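PDB 2F7L: Phosphoglucosamine/phosphogalactosamine mutase from Sulfolobus tokodaii, which interconverts the 6-phosphates and 1-phosphates of glucosamine and galactosamine, a magnesium-dependent step on the way to UDP-GlcNAc and UDP-GalNAc. Local coordinates for residues L22-K36 with E123-I136. Numbering follows the deposited sequence.
Sequences LVLKLSKAIGTFFGK and EIEDLFFTERFNTI
Phe128 turns CG away from its own backbone N (chi1 178°), which carries the ring into the side of helix 20-34, where Lys25, similarly turned at chi1 but bent at chi3, lays its aliphatic chain across the ring. This is helix-helix packing by knobs into holes in the first alpha/beta/alpha domain of a phosphohexose mutase, the axes of segments 22-34 and 123-130 passing 8.4 Å apart at 124°. Phe128 fills the hole made by Leu22, Lys25, Leu26 and Ala29: Lys25 CE stands over one ring face, 3.7 Å from the ring centroid, while the backbone N of Leu26 lies at the ring edge. Beyond the ring, Lys25 NZ forms a salt bridge with Glu131 OE2 at 2.8 Å, nearly along the C-O axis of that oxygen. One turn earlier, Ile124 is the second knob, among Leu26, Ala29, Ile30 and Phe33; its CG2 meets Leu26 CD2 at 3.8 Å and its CG1 lies over a face of the Phe33 ring. Ala29 lets the backbones come close, its CA 5.2 Å from that of Phe128. Val23 and Ser27, which point away from helix 118-130, touch helix 50-63, while Leu26 and Ile30 also meet Ile106 of strand 103-109.

After helix 118-130 the chain runs back along its partner, and Lys28 CB sits almost centrally over the Phe133 ring, 3.5 Å from its centroid, with the Glu131 carbonyl carbon over the opposite face. Replacing Phe133, an alanine here is likely to open a gap under Lys28 CB and beside Ala29 N. Next along, Thr32 OG1 bonds to Lys28 O and accepts the N-H of Asn134 at 2.8 Å between OG1 and N, with an N-H...O angle of 149°.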
loop_
_atom_site.group_PDB
_atom_site.type_symbol
_atom_site.label_atom_id
_atom_site.label_comp_id
_atom_site.label_asym_id
_atom_site.label_seq_id
_atom_site.Cartn_x
_atom_site.Cartn_y
_atom_site.Cartn_z
ATOM N N LEU A 22 5.502 -23.214 -10.478
ATOM C CA LEU A 22 6.215 -22.448 -9.485
ATOM C C LEU A 22 5.326 -22.244 -8.269
ATOM O O LEU A 22 5.739 -22.519 -7.137
ATOM C CB LEU A 22 6.634 -21.096 -10.067
ATOM C CG LEU A 22 7.325 -20.049 -9.170
ATOM C CD1 LEU A 22 8.425 -20.635 -8.333
ATOM C CD2 LEU A 22 7.923 -19.010 -10.062
ATOM N N VAL A 23 4.104 -21.775 -8.506
ATOM C CA VAL A 23 3.165 -21.537 -7.429
ATOM C C VAL A 23 2.899 -22.849 -6.698
ATOM O O VAL A 23 2.715 -22.881 -5.487
ATOM C CB VAL A 23 1.845 -20.944 -7.976
ATOM C CG1 VAL A 23 0.774 -20.892 -6.863
ATOM C CG2 VAL A 23 2.106 -19.547 -8.552
ATOM N N LEU A 24 2.883 -23.950 -7.418
ATOM C CA LEU A 24 2.653 -25.201 -6.729
ATOM C C LEU A 24 3.773 -25.456 -5.700
ATOM O O LEU A 24 3.496 -25.870 -4.561
ATOM C CB LEU A 24 2.564 -26.373 -7.718
ATOM C CG LEU A 24 2.491 -27.744 -7.026
ATOM C CD1 LEU A 24 1.275 -27.801 -6.108
ATOM C CD2 LEU A 24 2.453 -28.841 -8.059
ATOM N N LYS A 25 5.023 -25.207 -6.093
ATOM C CA LYS A 25 6.156 -25.427 -5.192
ATOM C C LYS A 25 6.165 -24.421 -4.043
ATOM O O LYS A 25 6.379 -24.786 -2.869
ATOM C CB LYS A 25 7.467 -25.341 -5.977
ATOM C CG LYS A 25 8.668 -26.026 -5.332
ATOM C CD LYS A 25 9.650 -26.391 -6.421
ATOM C CE LYS A 25 11.056 -25.958 -6.073
ATOM N NZ LYS A 25 12.060 -26.383 -7.090
ATOM N N LEU A 26 5.929 -23.160 -4.401
ATOM C CA LEU A 26 5.883 -22.071 -3.443
ATOM C C LEU A 26 4.816 -22.348 -2.367
ATOM O O LEU A 26 4.952 -21.904 -1.234
ATOM C CB LEU A 26 5.589 -20.769 -4.193
ATOM C CG LEU A 26 5.898 -19.398 -3.573
ATOM C CD1 LEU A 26 4.610 -18.700 -3.233
ATOM C CD2 LEU A 26 6.783 -19.540 -2.335
ATOM N N SER A 27 3.781 -23.110 -2.732
ATOM C CA SER A 27 2.671 -23.486 -1.849
ATOM C C SER A 27 2.978 -24.590 -0.850
ATOM O O SER A 27 2.378 -24.636 0.220
ATOM C CB SER A 27 1.479 -23.947 -2.677
ATOM O OG SER A 27 0.931 -22.858 -3.383
ATOM N N LYS A 28 3.863 -25.512 -1.230
ATOM C CA LYS A 28 4.258 -26.603 -0.346
ATOM C C LYS A 28 5.179 -25.954 0.689
ATOM O O LYS A 28 5.199 -26.333 1.868
ATOM C CB LYS A 28 5.076 -27.665 -1.090
ATOM C CG LYS A 28 4.627 -28.036 -2.480
ATOM C CD LYS A 28 3.767 -29.267 -2.479
ATOM C CE LYS A 28 4.191 -30.213 -3.579
ATOM N NZ LYS A 28 5.429 -30.962 -3.258
ATOM N N ALA A 29 5.961 -24.985 0.220
ATOM C CA ALA A 29 6.893 -24.274 1.081
ATOM C C ALA A 29 6.120 -23.450 2.101
ATOM O O ALA A 29 6.386 -23.541 3.293
ATOM C CB ALA A 29 7.805 -23.370 0.242
ATOM N N ILE A 30 5.155 -22.662 1.627
ATOM C CA ILE A 30 4.353 -21.830 2.513
ATOM C C ILE A 30 3.614 -22.715 3.496
ATOM O O ILE A 30 3.551 -22.416 4.687
ATOM C CB ILE A 30 3.330 -20.973 1.730
ATOM C CG1 ILE A 30 4.068 -19.909 0.905
ATOM C CG2 ILE A 30 2.365 -20.285 2.698
ATOM C CD1 ILE A 30 3.214 -19.246 -0.185
ATOM N N GLY A 31 3.077 -23.819 2.996
ATOM C CA GLY A 31 2.352 -24.726 3.850
ATOM C C GLY A 31 3.262 -25.394 4.862
ATOM O O GLY A 31 2.901 -25.557 6.041
ATOM N N THR A 32 4.444 -25.795 4.413
ATOM C CA THR A 32 5.360 -26.434 5.319
ATOM C C THR A 32 5.758 -25.419 6.389
ATOM O O THR A 32 5.925 -25.766 7.557
ATOM C CB THR A 32 6.598 -26.931 4.581
ATOM O OG1 THR A 32 6.227 -27.991 3.689
ATOM C CG2 THR A 32 7.620 -27.423 5.562
ATOM N N PHE A 33 5.893 -24.162 5.985
ATOM C CA PHE A 33 6.261 -23.078 6.884
ATOM C C PHE A 33 5.245 -22.831 8.010
ATOM O O PHE A 33 5.612 -22.552 9.150
ATOM C CB PHE A 33 6.420 -21.810 6.067
ATOM C CG PHE A 33 6.478 -20.568 6.890
ATOM C CD1 PHE A 33 7.642 -20.224 7.569
ATOM C CD2 PHE A 33 5.370 -19.717 6.966
ATOM C CE1 PHE A 33 7.712 -19.050 8.309
ATOM C CE2 PHE A 33 5.430 -18.529 7.712
ATOM C CZ PHE A 33 6.604 -18.199 8.382
ATOM N N PHE A 34 3.962 -22.907 7.674
ATOM C CA PHE A 34 2.903 -22.696 8.658
ATOM C C PHE A 34 2.689 -23.951 9.509
ATOM O O PHE A 34 2.195 -23.863 10.624
ATOM C CB PHE A 34 1.581 -22.327 7.966
ATOM C CG PHE A 34 1.481 -20.892 7.536
ATOM C CD1 PHE A 34 1.474 -19.870 8.470
ATOM C CD2 PHE A 34 1.320 -20.567 6.180
ATOM C CE1 PHE A 34 1.299 -18.532 8.081
ATOM C CE2 PHE A 34 1.145 -19.230 5.766
ATOM C CZ PHE A 34 1.133 -18.206 6.728
ATOM N N GLY A 35 3.040 -25.114 8.984
ATOM C CA GLY A 35 2.868 -26.328 9.755
ATOM C C GLY A 35 1.603 -27.109 9.465
ATOM O O GLY A 35 0.645 -26.587 8.880
ATOM N N LYS A 36 1.597 -28.376 9.871
ATOM C CA LYS A 36 0.443 -29.248 9.652
ATOM C C LYS A 36 -0.716 -28.799 10.524
ATOM O O LYS A 36 -0.501 -28.351 11.644
ATOM C CB LYS A 36 0.801 -30.697 9.986
ATOM C CG LYS A 36 1.918 -31.276 9.153
ATOM C CD LYS A 36 2.318 -32.638 9.683
ATOM C CE LYS A 36 3.374 -33.297 8.803
ATOM N NZ LYS A 36 3.447 -34.784 9.023
ATOM N N GLU A 123 12.933 -18.228 5.250
ATOM C CA GLU A 123 12.638 -19.592 5.660
ATOM C C GLU A 123 11.894 -20.297 4.523
ATOM O O GLU A 123 12.242 -21.397 4.116
ATOM C CB GLU A 123 11.805 -19.593 6.938
ATOM C CG GLU A 123 12.582 -19.148 8.159
ATOM C CD GLU A 123 11.716 -18.998 9.404
ATOM O OE1 GLU A 123 10.666 -19.674 9.500
ATOM O OE2 GLU A 123 12.097 -18.209 10.296
ATOM N N ILE A 124 10.876 -19.636 4.001
ATOM C CA ILE A 124 10.093 -20.185 2.910
ATOM C C ILE A 124 10.986 -20.421 1.696
ATOM O O ILE A 124 10.911 -21.466 1.053
ATOM C CB ILE A 124 8.932 -19.216 2.539
ATOM C CG1 ILE A 124 7.872 -19.246 3.646
ATOM C CG2 ILE A 124 8.369 -19.566 1.160
ATOM C CD1 ILE A 124 6.767 -18.231 3.481
ATOM N N GLU A 125 11.823 -19.432 1.396
ATOM C CA GLU A 125 12.747 -19.505 0.273
ATOM C C GLU A 125 13.663 -20.738 0.415
ATOM O O GLU A 125 13.872 -21.469 -0.552
ATOM C CB GLU A 125 13.563 -18.220 0.222
ATOM C CG GLU A 125 13.677 -17.560 -1.150
ATOM C CD GLU A 125 13.419 -16.036 -1.095
ATOM O OE1 GLU A 125 13.851 -15.389 -0.107
ATOM O OE2 GLU A 125 12.791 -15.484 -2.041
ATOM N N ASP A 126 14.187 -20.972 1.620
ATOM C CA ASP A 126 15.055 -22.124 1.863
ATOM C C ASP A 126 14.269 -23.405 1.613
ATOM O O ASP A 126 14.730 -24.285 0.890
ATOM C CB ASP A 126 15.580 -22.141 3.305
ATOM C CG ASP A 126 16.493 -23.348 3.577
ATOM O OD1 ASP A 126 17.549 -23.431 2.907
ATOM O OD2 ASP A 126 16.163 -24.215 4.433
ATOM N N LEU A 127 13.092 -23.511 2.239
ATOM C CA LEU A 127 12.205 -24.663 2.076
ATOM C C LEU A 127 11.957 -24.907 0.604
ATOM O O LEU A 127 12.095 -26.023 0.116
ATOM C CB LEU A 127 10.877 -24.417 2.781
ATOM C CG LEU A 127 11.061 -24.341 4.293
ATOM C CD1 LEU A 127 9.780 -23.964 4.971
ATOM C CD2 LEU A 127 11.558 -25.686 4.781
ATOM N N PHE A 128 11.602 -23.851 -0.105
ATOM C CA PHE A 128 11.359 -23.951 -1.529
ATOM C C PHE A 128 12.568 -24.576 -2.230
ATOM O O PHE A 128 12.425 -25.601 -2.897
ATOM C CB PHE A 128 11.060 -22.561 -2.094
ATOM C CG PHE A 128 10.829 -22.529 -3.577
ATOM C CD1 PHE A 128 11.908 -22.474 -4.463
ATOM C CD2 PHE A 128 9.528 -22.530 -4.090
ATOM C CE1 PHE A 128 11.701 -22.421 -5.837
ATOM C CE2 PHE A 128 9.292 -22.476 -5.469
ATOM C CZ PHE A 128 10.381 -22.421 -6.346
ATOM N N PHE A 129 13.757 -23.995 -2.061
ATOM C CA PHE A 129 14.958 -24.528 -2.719
ATOM C C PHE A 129 15.477 -25.896 -2.247
ATOM O O PHE A 129 15.916 -26.701 -3.057
ATOM C CB PHE A 129 16.081 -23.492 -2.668
ATOM C CG PHE A 129 15.779 -22.232 -3.457
ATOM C CD1 PHE A 129 15.486 -22.301 -4.821
ATOM C CD2 PHE A 129 15.740 -20.987 -2.828
ATOM C CE1 PHE A 129 15.155 -21.155 -5.545
ATOM C CE2 PHE A 129 15.405 -19.820 -3.548
ATOM C CZ PHE A 129 15.112 -19.906 -4.905
ATOM N N THR A 130 15.424 -26.166 -0.952
ATOM C CA THR A 130 15.878 -27.451 -0.434
ATOM C C THR A 130 14.753 -28.477 -0.549
ATOM O O THR A 130 14.947 -29.664 -0.297
ATOM C CB THR A 130 16.207 -27.365 1.044
ATOM O OG1 THR A 130 15.037 -26.898 1.738
ATOM C CG2 THR A 130 17.406 -26.434 1.297
ATOM N N GLU A 131 13.566 -27.988 -0.889
ATOM C CA GLU A 131 12.377 -28.821 -1.022
ATOM C C GLU A 131 12.058 -29.666 0.219
ATOM O O GLU A 131 11.617 -30.804 0.092
ATOM C CB GLU A 131 12.489 -29.728 -2.266
ATOM C CG GLU A 131 13.100 -29.008 -3.453
ATOM C CD GLU A 131 12.678 -29.565 -4.810
ATOM O OE1 GLU A 131 12.748 -30.788 -5.003
ATOM O OE2 GLU A 131 12.294 -28.769 -5.700
ATOM N N ARG A 132 12.290 -29.125 1.412
ATOM C CA ARG A 132 11.957 -29.855 2.649
ATOM C C ARG A 132 10.467 -29.581 2.910
ATOM O O ARG A 132 10.111 -28.597 3.541
ATOM C CB ARG A 132 12.773 -29.351 3.848
ATOM C CG ARG A 132 14.263 -29.508 3.728
ATOM C CD ARG A 132 14.953 -29.321 5.082
ATOM N NE ARG A 132 14.578 -28.076 5.765
ATOM C CZ ARG A 132 14.937 -26.844 5.399
ATOM N NH1 ARG A 132 15.703 -26.632 4.343
ATOM N NH2 ARG A 132 14.510 -25.811 6.097
ATOM N N PHE A 133 9.599 -30.453 2.424
ATOM C CA PHE A 133 8.176 -30.237 2.582
ATOM C C PHE A 133 7.429 -31.199 3.493
ATOM O O PHE A 133 7.570 -32.402 3.373
ATOM C CB PHE A 133 7.514 -30.275 1.207
ATOM C CG PHE A 133 8.075 -29.292 0.234
ATOM C CD1 PHE A 133 8.363 -27.984 0.626
ATOM C CD2 PHE A 133 8.252 -29.651 -1.101
ATOM C CE1 PHE A 133 8.813 -27.048 -0.297
ATOM C CE2 PHE A 133 8.701 -28.732 -2.030
ATOM C CZ PHE A 133 8.981 -27.424 -1.632
ATOM N N ASN A 134 6.606 -30.679 4.390
ATOM C CA ASN A 134 5.839 -31.577 5.235
ATOM C C ASN A 134 4.812 -32.307 4.401
ATOM O O ASN A 134 3.616 -32.157 4.637
ATOM C CB ASN A 134 5.109 -30.824 6.335
ATOM C CG ASN A 134 6.050 -30.260 7.342
ATOM O OD1 ASN A 134 7.142 -30.802 7.537
ATOM N ND2 ASN A 134 5.643 -29.177 8.011
ATOM N N THR A 135 5.265 -33.077 3.417
ATOM C CA THR A 135 4.342 -33.839 2.584
ATOM C C THR A 135 3.762 -34.880 3.520
ATOM O O THR A 135 4.491 -35.536 4.263
ATOM C CB THR A 135 5.069 -34.506 1.406
ATOM O OG1 THR A 135 5.538 -33.497 0.512
ATOM C CG2 THR A 135 4.139 -35.398 0.632
ATOM N N ILE A 136 2.446 -35.017 3.499
ATOM C CA ILE A 136 1.792 -35.949 4.400
ATOM C C ILE A 136 1.381 -37.272 3.764
ATOM O O ILE A 136 1.268 -37.385 2.535
ATOM C CB ILE A 136 0.546 -35.282 5.034
ATOM C CG1 ILE A 136 -0.494 -34.978 3.939
ATOM C CG2 ILE A 136 0.961 -33.991 5.741
ATOM C CD1 ILE A 136 -1.899 -34.751 4.444
#